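PDB 6OHK: flavodoxin, which binds flavin mononucleotide and probably serves as a low-potential electron donor to a number of redox enzymes. Local coordinates for residues K5-F10 / F49-L54; I78-K83 / V112-K117; L90-A95 / E147-N152. The protein carries 1 engineered substitution. One frame throughout, in Å; residues are numbered along the deposited sequence.

Contact 1. Residues K5-F10 / F49-L54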
loop_
_atom_site.group_PDB
_atom_site.type_symbol
_atom_site.label_atom_id
_atom_site.label_comp_id
_atom_site.label_asym_id
_atom_site.label_seq_id
_atom_site.Cartn_x
_atom_site.Cartn_y
_atom_site.Cartn_z
ATOM N N LYS A 5 -11.491 13.702 -4.562
ATOM C CA LYS A 5 -12.297 12.560 -4.957
ATOM C C LYS A 5 -12.149 11.453 -3.920
ATOM O O LYS A 5 -11.145 11.372 -3.203
ATOM C CB LYS A 5 -11.893 12.059 -6.338
ATOM C CG LYS A 5 -12.260 13.071 -7.394
ATOM C CD LYS A 5 -11.866 12.662 -8.791
ATOM C CE LYS A 5 -12.484 13.613 -9.819
ATOM N NZ LYS A 5 -11.938 13.402 -11.191
ATOM N N THR A 6 -13.159 10.609 -3.834
ATOM C CA THR A 6 -13.159 9.546 -2.847
ATOM C C THR A 6 -11.931 8.657 -3.006
ATOM O O THR A 6 -11.546 8.291 -4.127
ATOM C CB THR A 6 -14.427 8.716 -3.002
ATOM O OG1 THR A 6 -15.544 9.607 -2.843
ATOM C CG2 THR A 6 -14.522 7.614 -1.976
ATOM N N ILE A 7 -11.349 8.305 -1.874
ATOM C CA ILE A 7 -10.195 7.417 -1.816
ATOM C C ILE A 7 -10.683 5.992 -1.602
ATOM O O ILE A 7 -11.404 5.708 -0.648
ATOM C CB ILE A 7 -9.275 7.849 -0.676
ATOM C CG1 ILE A 7 -8.753 9.272 -0.901
ATOM C CG2 ILE A 7 -8.115 6.873 -0.540
ATOM C CD1 ILE A 7 -8.280 9.965 0.367
ATOM N N GLY A 8 -10.287 5.102 -2.490
ATOM C CA GLY A 8 -10.554 3.680 -2.306
ATOM C C GLY A 8 -9.414 2.993 -1.596
ATOM O O GLY A 8 -8.280 3.037 -2.083
ATOM N N ILE A 9 -9.696 2.383 -0.458
ATOM C CA ILE A 9 -8.707 1.673 0.344
ATOM C C ILE A 9 -8.969 0.186 0.206
ATOM O O ILE A 9 -10.073 -0.282 0.525
ATOM C CB ILE A 9 -8.803 2.095 1.815
ATOM C CG1 ILE A 9 -8.713 3.614 1.958
ATOM C CG2 ILE A 9 -7.747 1.372 2.633
ATOM C CD1 ILE A 9 -9.006 4.093 3.365
ATOM N N PHE A 10 -7.989 -0.554 -0.273
ATOM C CA PHE A 10 -8.119 -1.987 -0.529
ATOM C C PHE A 10 -7.036 -2.715 0.247
ATOM O O PHE A 10 -5.870 -2.341 0.147
ATOM C CB PHE A 10 -7.946 -2.260 -2.012
ATOM C CG PHE A 10 -9.094 -1.715 -2.841
ATOM C CD1 PHE A 10 -9.164 -0.363 -3.203
ATOM C CD2 PHE A 10 -10.137 -2.541 -3.209
ATOM C CE1 PHE A 10 -10.246 0.119 -3.886
ATOM C CE2 PHE A 10 -11.227 -2.049 -3.909
ATOM C CZ PHE A 10 -11.273 -0.735 -4.236
ATOM N N PHE A 49 -12.281 4.206 -8.572
ATOM C CA PHE A 49 -11.651 5.279 -7.836
ATOM C C PHE A 49 -10.482 5.828 -8.622
ATOM O O PHE A 49 -9.746 5.092 -9.284
ATOM C CB PHE A 49 -11.136 4.757 -6.483
ATOM C CG PHE A 49 -12.224 4.219 -5.633
ATOM C CD1 PHE A 49 -12.933 5.059 -4.816
ATOM C CD2 PHE A 49 -12.611 2.893 -5.697
ATOM C CE1 PHE A 49 -13.988 4.604 -4.069
ATOM C CE2 PHE A 49 -13.652 2.429 -4.981
ATOM C CZ PHE A 49 -14.350 3.265 -4.159
ATOM N N GLU A 50 -10.266 7.131 -8.485
ATOM C CA GLU A 50 -9.079 7.772 -9.024
ATOM C C GLU A 50 -7.964 7.871 -8.015
ATOM O O GLU A 50 -6.812 8.014 -8.414
ATOM C CB GLU A 50 -9.414 9.168 -9.557
ATOM C CG GLU A 50 -10.494 9.118 -10.684
ATOM C CD GLU A 50 -10.699 10.453 -11.396
ATOM O OE1 GLU A 50 -9.833 11.347 -11.278
ATOM O OE2 GLU A 50 -11.736 10.599 -12.081
ATOM N N ASN A 51 -8.300 7.889 -6.738
ATOM C CA ASN A 51 -7.345 7.928 -5.651
ATOM C C ASN A 51 -7.426 6.595 -4.929
ATOM O O ASN A 51 -8.520 6.187 -4.532
ATOM C CB ASN A 51 -7.726 9.031 -4.662
ATOM C CG ASN A 51 -7.673 10.408 -5.274
ATOM O OD1 ASN A 51 -6.837 10.666 -6.136
ATOM N ND2 ASN A 51 -8.551 11.304 -4.816
ATOM N N LEU A 52 -6.291 5.913 -4.760
ATOM C CA LEU A 52 -6.255 4.566 -4.205
ATOM C C LEU A 52 -5.155 4.425 -3.180
ATOM O O LEU A 52 -4.062 4.968 -3.334
ATOM C CB LEU A 52 -5.965 3.576 -5.325
ATOM C CG LEU A 52 -7.101 3.335 -6.312
ATOM C CD1 LEU A 52 -6.571 2.661 -7.563
ATOM C CD2 LEU A 52 -8.194 2.477 -5.702
ATOM N N ILE A 53 -5.451 3.648 -2.146
ATOM C CA ILE A 53 -4.455 3.154 -1.196
ATOM C C ILE A 53 -4.583 1.641 -1.159
ATOM O O ILE A 53 -5.655 1.119 -0.820
ATOM C CB ILE A 53 -4.680 3.755 0.196
ATOM C CG1 ILE A 53 -4.535 5.275 0.160
ATOM C CG2 ILE A 53 -3.727 3.107 1.219
ATOM C CD1 ILE A 53 -4.918 5.966 1.464
ATOM N N LEU A 54 -3.531 0.934 -1.542
ATOM C CA LEU A 54 -3.523 -0.528 -1.613
ATOM C C LEU A 54 -2.575 -1.045 -0.552
ATOM O O LEU A 54 -1.428 -0.607 -0.486
ATOM C CB LEU A 54 -3.060 -1.008 -2.993
ATOM C CG LEU A 54 -3.697 -0.317 -4.198
ATOM C CD1 LEU A 54 -3.170 -0.972 -5.472
ATOM C CD2 LEU A 54 -5.211 -0.333 -4.190
HETATM O O HOH W 1 -11.969 8.529 -6.797
#

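Contact 2. Residues I78-K83 / V112-K117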
loop_
_atom_site.group_PDB
_atom_site.type_symbol
_atom_site.label_atom_id
_atom_site.label_comp_id
_atom_site.label_asym_id
_atom_site.label_seq_id
_atom_site.Cartn_x
_atom_site.Cartn_y
_atom_site.Cartn_z
ATOM N N ILE A 78 -7.368 -3.766 -15.346
ATOM C CA ILE A 78 -7.846 -2.419 -15.085
ATOM C C ILE A 78 -6.925 -1.410 -15.748
ATOM O O ILE A 78 -5.699 -1.554 -15.728
ATOM C CB ILE A 78 -7.900 -2.204 -13.562
ATOM C CG1 ILE A 78 -8.910 -3.165 -12.946
ATOM C CG2 ILE A 78 -8.223 -0.738 -13.204
ATOM C CD1 ILE A 78 -8.958 -3.139 -11.424
ATOM N N ASP A 79 -7.518 -0.366 -16.314
ATOM C CA ASP A 79 -6.761 0.749 -16.854
ATOM C C ASP A 79 -6.501 1.724 -15.714
ATOM O O ASP A 79 -7.441 2.312 -15.174
ATOM C CB ASP A 79 -7.564 1.434 -17.957
ATOM C CG ASP A 79 -6.775 2.480 -18.676
ATOM O OD1 ASP A 79 -5.620 2.735 -18.322
ATOM O OD2 ASP A 79 -7.325 3.071 -19.646
ATOM N N PHE A 80 -5.243 1.874 -15.321
ATOM C CA PHE A 80 -4.871 2.770 -14.228
ATOM C C PHE A 80 -4.520 4.180 -14.696
ATOM O O PHE A 80 -4.126 5.014 -13.879
ATOM C CB PHE A 80 -3.703 2.182 -13.406
ATOM C CG PHE A 80 -4.109 1.108 -12.443
ATOM C CD1 PHE A 80 -4.302 -0.196 -12.869
ATOM C CD2 PHE A 80 -4.299 1.402 -11.096
ATOM C CE1 PHE A 80 -4.670 -1.193 -11.961
ATOM C CE2 PHE A 80 -4.694 0.420 -10.211
ATOM C CZ PHE A 80 -4.863 -0.866 -10.639
ATOM N N THR A 81 -4.719 4.487 -15.985
ATOM C CA THR A 81 -4.471 5.838 -16.490
ATOM C C THR A 81 -5.241 6.841 -15.662
ATOM O O THR A 81 -6.423 6.657 -15.414
ATOM C CB THR A 81 -4.895 5.932 -17.957
ATOM O OG1 THR A 81 -4.140 4.980 -18.701
ATOM C CG2 THR A 81 -4.617 7.331 -18.500
ATOM N N GLY A 82 -4.571 7.887 -15.215
ATOM C CA GLY A 82 -5.218 8.917 -14.438
ATOM C C GLY A 82 -5.377 8.610 -12.966
ATOM O O GLY A 82 -5.768 9.508 -12.209
ATOM N N LYS A 83 -5.078 7.391 -12.531
ATOM C CA LYS A 83 -5.180 7.027 -11.130
ATOM C C LYS A 83 -3.904 7.347 -10.394
ATOM O O LYS A 83 -2.806 7.301 -10.948
ATOM C CB LYS A 83 -5.559 5.564 -10.961
ATOM C CG LYS A 83 -6.864 5.181 -11.655
ATOM C CD LYS A 83 -7.296 3.797 -11.167
ATOM C CE LYS A 83 -8.478 3.225 -11.948
ATOM N NZ LYS A 83 -9.674 4.115 -11.892
ATOM N N VAL A 112 1.974 0.658 -12.543
ATOM C CA VAL A 112 2.794 1.451 -13.453
ATOM C C VAL A 112 2.610 0.965 -14.890
ATOM O O VAL A 112 2.468 1.774 -15.822
ATOM C CB VAL A 112 4.266 1.456 -13.008
ATOM C CG1 VAL A 112 5.153 2.097 -14.053
ATOM C CG2 VAL A 112 4.402 2.200 -11.675
ATOM N N LYS A 113 2.604 -0.336 -15.102
ATOM C CA LYS A 113 2.450 -0.863 -16.462
ATOM C C LYS A 113 1.119 -0.467 -17.068
ATOM O O LYS A 113 1.030 -0.294 -18.301
ATOM C CB LYS A 113 2.589 -2.388 -16.434
ATOM C CG LYS A 113 2.244 -3.139 -17.708
ATOM C CD LYS A 113 2.384 -4.648 -17.475
ATOM C CE LYS A 113 2.118 -5.441 -18.740
ATOM N NZ LYS A 113 2.462 -6.886 -18.553
ATOM N N LYS A 114 0.072 -0.348 -16.253
ATOM C CA LYS A 114 -1.259 -0.011 -16.724
ATOM C C LYS A 114 -1.567 1.473 -16.654
ATOM O O LYS A 114 -2.730 1.865 -16.765
ATOM C CB LYS A 114 -2.304 -0.826 -15.979
ATOM C CG LYS A 114 -2.183 -2.334 -16.203
ATOM C CD LYS A 114 -2.112 -2.740 -17.702
ATOM C CE LYS A 114 -3.269 -2.209 -18.537
ATOM N NZ LYS A 114 -4.596 -2.675 -18.098
ATOM N N GLY A 115 -0.563 2.312 -16.520
ATOM C CA GLY A 115 -0.688 3.734 -16.759
ATOM C C GLY A 115 -0.862 4.607 -15.538
ATOM O O GLY A 115 -1.035 5.821 -15.690
ATOM N N GLY A 116 -0.855 4.027 -14.339
ATOM C CA GLY A 116 -1.073 4.796 -13.130
ATOM C C GLY A 116 0.188 5.433 -12.619
ATOM O O GLY A 116 1.300 5.159 -13.081
ATOM N N LYS A 117 0.010 6.269 -11.618
ATOM C CA LYS A 117 1.101 6.932 -10.931
ATOM C C LYS A 117 1.152 6.426 -9.498
ATOM O O LYS A 117 0.133 6.482 -8.814
ATOM C CB LYS A 117 0.761 8.439 -10.935
ATOM C CG LYS A 117 1.807 9.357 -10.431
ATOM C CD LYS A 117 1.366 10.820 -10.543
ATOM C CE LYS A 117 2.623 11.676 -10.327
ATOM N NZ LYS A 117 2.384 13.129 -10.496
#

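Contact 3. Residues L90-A95 / E147-N152. With FMN (flavin mononucleotide), chain B; GOL (glycerol), chain C.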
loop_
_atom_site.group_PDB
_atom_site.type_symbol
_atom_site.label_atom_id
_atom_site.label_comp_id
_atom_site.label_asym_id
_atom_site.label_seq_id
_atom_site.Cartn_x
_atom_site.Cartn_y
_atom_site.Cartn_z
ATOM N N LEU A 90 3.097 -4.273 5.052
ATOM C CA LEU A 90 3.439 -4.709 6.410
ATOM C C LEU A 90 4.364 -5.897 6.291
ATOM O O LEU A 90 4.175 -6.756 5.425
ATOM C CB LEU A 90 2.227 -5.175 7.168
ATOM C CG LEU A 90 1.313 -4.100 7.737
ATOM C CD1 LEU A 90 0.382 -3.560 6.692
ATOM C CD2 LEU A 90 0.502 -4.711 8.834
ATOM N N GLY A 91 5.386 -5.919 7.141
ATOM C CA GLY A 91 6.319 -7.031 7.142
ATOM C C GLY A 91 7.148 -7.054 8.409
ATOM O O GLY A 91 6.842 -6.380 9.391
ATOM N N ASN A 92 8.212 -7.861 8.381
ATOM C CA ASN A 92 9.142 -8.000 9.500
ATOM C C ASN A 92 10.549 -7.892 8.928
ATOM O O ASN A 92 11.023 -8.812 8.267
ATOM C CB ASN A 92 8.914 -9.327 10.218
ATOM C CG ASN A 92 9.896 -9.544 11.361
ATOM O OD1 ASN A 92 10.994 -9.023 11.376
ATOM N ND2 ASN A 92 9.478 -10.322 12.345
ATOM N N GLN A 93 11.196 -6.754 9.141
ATOM C CA GLN A 93 12.432 -6.486 8.409
ATOM C C GLN A 93 13.591 -7.325 8.911
ATOM O O GLN A 93 14.561 -7.514 8.168
ATOM C CB GLN A 93 12.774 -4.992 8.478
ATOM C CG GLN A 93 13.177 -4.524 9.890
ATOM C CD GLN A 93 12.977 -3.042 10.058
ATOM O OE1 GLN A 93 13.905 -2.247 9.813
ATOM N NE2 GLN A 93 11.777 -2.652 10.444
ATOM N N PHE A 94 13.532 -7.808 10.150
ATOM C CA PHE A 94 14.640 -8.577 10.711
ATOM C C PHE A 94 14.521 -10.040 10.356
ATOM O O PHE A 94 15.525 -10.694 10.018
ATOM C CB PHE A 94 14.723 -8.332 12.216
ATOM C CG PHE A 94 15.166 -6.943 12.552
ATOM C CD1 PHE A 94 16.500 -6.583 12.455
ATOM C CD2 PHE A 94 14.267 -5.991 12.930
ATOM C CE1 PHE A 94 16.901 -5.280 12.749
ATOM C CE2 PHE A 94 14.674 -4.697 13.221
ATOM C CZ PHE A 94 15.982 -4.349 13.129
ATOM N N ALA A 95 13.320 -10.581 10.398
ATOM C CA ALA A 95 13.128 -11.984 10.085
ATOM C C ALA A 95 13.202 -12.252 8.607
ATOM O O ALA A 95 13.463 -13.395 8.210
ATOM C CB ALA A 95 11.798 -12.471 10.640
ATOM N N GLU A 147 5.085 -3.843 12.354
ATOM C CA GLU A 147 4.393 -3.848 13.636
ATOM C C GLU A 147 5.034 -4.791 14.629
ATOM O O GLU A 147 4.781 -4.670 15.836
ATOM C CB GLU A 147 2.913 -4.221 13.418
ATOM C CG GLU A 147 2.079 -3.091 12.903
ATOM C CD GLU A 147 1.787 -2.109 14.029
ATOM O OE1 GLU A 147 1.280 -2.526 15.106
ATOM O OE2 GLU A 147 2.128 -0.932 13.910
ATOM N N GLU A 148 5.826 -5.748 14.167
ATOM C CA GLU A 148 6.482 -6.669 15.083
ATOM C C GLU A 148 7.642 -5.992 15.792
ATOM O O GLU A 148 7.857 -6.219 16.996
ATOM C CB GLU A 148 6.940 -7.905 14.321
ATOM C CG GLU A 148 5.739 -8.723 13.752
ATOM C CD GLU A 148 6.182 -10.026 13.136
ATOM O OE1 GLU A 148 6.810 -10.823 13.856
ATOM O OE2 GLU A 148 5.939 -10.247 11.936
ATOM N N ASN A 149 8.425 -5.208 15.077
ATOM C CA ASN A 149 9.651 -4.641 15.612
ATOM C C ASN A 149 9.594 -3.147 15.804
ATOM O O ASN A 149 10.340 -2.612 16.638
ATOM C CB ASN A 149 10.833 -4.944 14.686
ATOM C CG ASN A 149 10.986 -6.401 14.456
ATOM O OD1 ASN A 149 11.235 -7.166 15.418
ATOM N ND2 ASN A 149 10.853 -6.834 13.209
ATOM N N GLN A 150 8.761 -2.435 15.039
ATOM C CA GLN A 150 8.720 -0.974 15.116
ATOM C C GLN A 150 7.291 -0.459 15.258
ATOM O O GLN A 150 6.909 0.513 14.606
ATOM C CB GLN A 150 9.402 -0.355 13.905
ATOM C CG GLN A 150 10.872 -0.734 13.809
ATOM C CD GLN A 150 11.557 -0.208 12.570
ATOM O OE1 GLN A 150 10.935 -0.011 11.523
ATOM N NE2 GLN A 150 12.882 -0.054 12.656
ATOM N N PRO A 151 6.486 -1.045 16.135
ATOM C CA PRO A 151 5.087 -0.586 16.215
ATOM C C PRO A 151 4.967 0.853 16.655
ATOM O O PRO A 151 4.005 1.540 16.265
ATOM C CB PRO A 151 4.458 -1.551 17.226
ATOM C CG PRO A 151 5.612 -2.006 18.051
ATOM C CD PRO A 151 6.780 -2.119 17.107
ATOM N N ASN A 152 5.896 1.339 17.475
ATOM C CA ASN A 152 5.735 2.696 17.964
ATOM C C ASN A 152 5.929 3.731 16.886
ATOM O O ASN A 152 5.502 4.878 17.066
ATOM C CB ASN A 152 6.695 2.969 19.107
ATOM C CG ASN A 152 6.355 2.171 20.339
ATOM O OD1 ASN A 152 5.189 1.846 20.587
ATOM N ND2 ASN A 152 7.375 1.855 21.131
HETATM N N1 FMN B . 7.219 -10.143 6.333
HETATM C C2 FMN B . 8.051 -9.625 5.328
HETATM O O2 FMN B . 8.421 -8.498 5.353
HETATM N N3 FMN B . 8.470 -10.520 4.284
HETATM C C4 FMN B . 8.125 -11.841 4.188
HETATM O O4 FMN B . 8.539 -12.486 3.247
HETATM C C4A FMN B . 7.299 -12.345 5.228
HETATM N N5 FMN B . 6.922 -13.686 5.194
HETATM C C5A FMN B . 6.151 -14.140 6.300
HETATM C C6 FMN B . 5.858 -15.514 6.381
HETATM C C7 FMN B . 5.098 -15.995 7.427
HETATM C C7M FMN B . 4.783 -17.497 7.349
HETATM C C8 FMN B . 4.708 -15.149 8.456
HETATM C C8M FMN B . 3.843 -15.713 9.563
HETATM C C9 FMN B . 5.003 -13.790 8.381
HETATM C C9A FMN B . 5.740 -13.304 7.331
HETATM N N10 FMN B . 6.040 -11.883 7.270
HETATM C C10 FMN B . 6.860 -11.460 6.246
HETATM C "C1'" FMN B . 5.591 -10.973 8.322
HETATM C "C2'" FMN B . 4.094 -10.583 8.133
HETATM O "O2'" FMN B . 3.856 -9.953 6.887
HETATM C "C3'" FMN B . 3.703 -9.586 9.238
HETATM O "O3'" FMN B . 3.717 -10.293 10.463
HETATM C "C4'" FMN B . 2.368 -8.864 9.065
HETATM O "O4'" FMN B . 2.256 -7.887 10.094
HETATM C "C5'" FMN B . 1.168 -9.802 9.119
HETATM O "O5'" FMN B . 0.019 -9.050 8.764
HETATM P P FMN B . -1.450 -9.672 8.962
HETATM O O1P FMN B . -2.361 -8.559 8.495
HETATM O O2P FMN B . -1.608 -10.921 8.164
HETATM O O3P FMN B . -1.615 -9.961 10.460
HETATM C C1 GOL C . 9.083 -13.930 12.698
HETATM O O1 GOL C . 9.762 -15.149 12.802
HETATM C C2 GOL C . 7.579 -14.185 12.714
HETATM O O2 GOL C . 6.978 -13.466 13.764
HETATM C C3 GOL C . 7.001 -13.736 11.375
HETATM O O3 GOL C . 7.328 -12.384 11.139
HETATM O O HOH W 2 4.249 -5.881 10.424
HETATM O O HOH W 3 11.423 -9.958 14.768
#

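Contact 1. Residues K5-F10 / F49-L54
Gly8 O takes the backbone N-H of Ile53, with 2.9 Å from N to O, and the CA-H of Leu52 meets the same oxygen. The pattern repeats along the pair. Asn51 O accepts from Gly8 N, and Ile53 O from Phe10 N, each with an added CA-H contact. This is a parallel strand ladder, its short axes 17° apart. The Asn51 side chain adds to it at the start: ND2 donates to Lys5 O over 3.1 Å, from above the carbonyl plane, while Asn51 OD1 receives Lys170 N. A water links Thr6 O to Glu50 N. At the exposed end Lys5 NZ sits between both carboxylate oxygens of Glu50, 2.9 Å from OE1, in a salt bridge whose individual hydrogen bonds are weak.

Phe49 has CG anti to its carbonyl carbon (chi1 -60°), and one ring face lies over Gly8. The Gly8 CA is 3.8 Å from the ring centroid, a CH-pi contact. Phe10 lies on the same face of the sheet. Its CE1 packs on Leu52 CD2 at 3.6 Å, and its CZ approaches Phe49 CE2. Ile7 and Ile53 meet on the other face, CG2 to CD1 3.9 Å. There helix 154-166 packs on Ile53. Strand 34-38 flanks 7-11, and strand 84-90 flanks 51-59, so the pair lies inside the sheet.

Contact 2. Residues I78-K83 / V112-K117
Lys114 NZ donates to Ile78 O over 2.8 Å, approaching from well above the carbonyl plane. It also bonds to Glu76 O. The chain is coiled to get there: chi2, chi3 and chi4 all turn the same way, with chi2 at -51°, and the ammonium curls back over the 78-83 loop. The backbone of the same lysine is used too. Lys114 O accepts Phe80 N at 2.9 Å, a bent bond that arrives above the carbonyl plane. A straighter one, Lys117 N to Lys83 O at 3.1 Å, starts the pairing of strand 117-118 with strand 84-90.

Both segments are shaped by tight turns. Asp79 OD1 accepts the backbone N of Thr81 in an Asx turn, and it also takes the Thr81 hydroxyl, OG1 to OD1 2.7 Å. The hydroxyl comes on the syn side, while the N-H comes from above the carboxylate plane. A type II turn from Phe80 to Lys83 follows. On the other side, helix 103-113 ends in a Schellman motif with Gly115 as its C-prime residue at positive phi. This turn brings Gly116 CA to 3.2 Å from Phe80 O.

Apolar packing is slight. Lys114 CB lies 3.7 Å from Phe80 CD1, the two side chains crossing at about a right angle. The rest of the Phe80 ring leads away, toward Ile46 and Leu52.

The contact therefore rests mainly on backbone groups. The ammonium of Lys114 is held by two carbonyls near the C-terminal end of helix 72-77, where a positive charge is probably well placed against the helix dipole.

Contact 3. Residues L90-A95 / E147-N152
Asn92 and Asn149 join through their amides. Asn149 ND2 donates to Asn92 OD1 at 2.9 Å, and the two planes are turned 70° apart. With CG anti to its backbone N (chi1 178°), Asn92 reaches across to the 147-152 loop. The backbone N of Ala95 grips the opposite face of the same oxygen at 3.0 Å, an Asx motif that fixes the amide. Asn92 ND2 makes a weak bond to Glu148 OE1, and a water bridges it to Asn149 OD1. The Asn149 ND2 also lies at the edge of the Phe94 ring, 3.5 Å from CD2.

Gln93 places CG between its backbone N and carbonyl carbon (chi1 68°) and then extends. Its NE2 meets Gln150 OE1 at 3.0 Å, from above that amide's plane. His128 N binds Gln93 OE1, and Arg157 binds Gln150 OE1.

Glu148 is extended beyond CG. Its OE2 takes the FMN O3' hydroxyl at 2.7 Å, and a glycerol, probably from the crystallisation liquor, bonds to both carboxylate oxygens. Another water ties Gly91 O and Glu147 N to FMN O4'.

On the flavin itself, Asn92 N donates to O2 at 3.1 Å and to N1 at 3.2 Å. These segments thus offer the pyrimidine side a neutral N-H, which might modestly stabilise negative charge there, and give the ribityl chain a carboxylate.

Overall arrangement
Contact 1 closes along the chain before contacts 2 and 3 open, and the segments of those two alternate. All three lie in or at the ends of strands of the central sheet of the flavodoxin fold. Contact 1 lies within the sheet. Contact 2 joins loops leading into strands 84-90 and 117-118. Contact 3 joins loops that leave strands 84-90 and 139-145. Contacts 1 and 2 are neighbours, with centres 13 Å apart, and they touch: Lys83 NZ probably bonds to Phe49 O. Contact 3 is on the far side of the chain's centre from both, centres about 25 Å and 30 Å away. The FMN site is at the C-terminal end of strand 84-90, and contact 2 at its start.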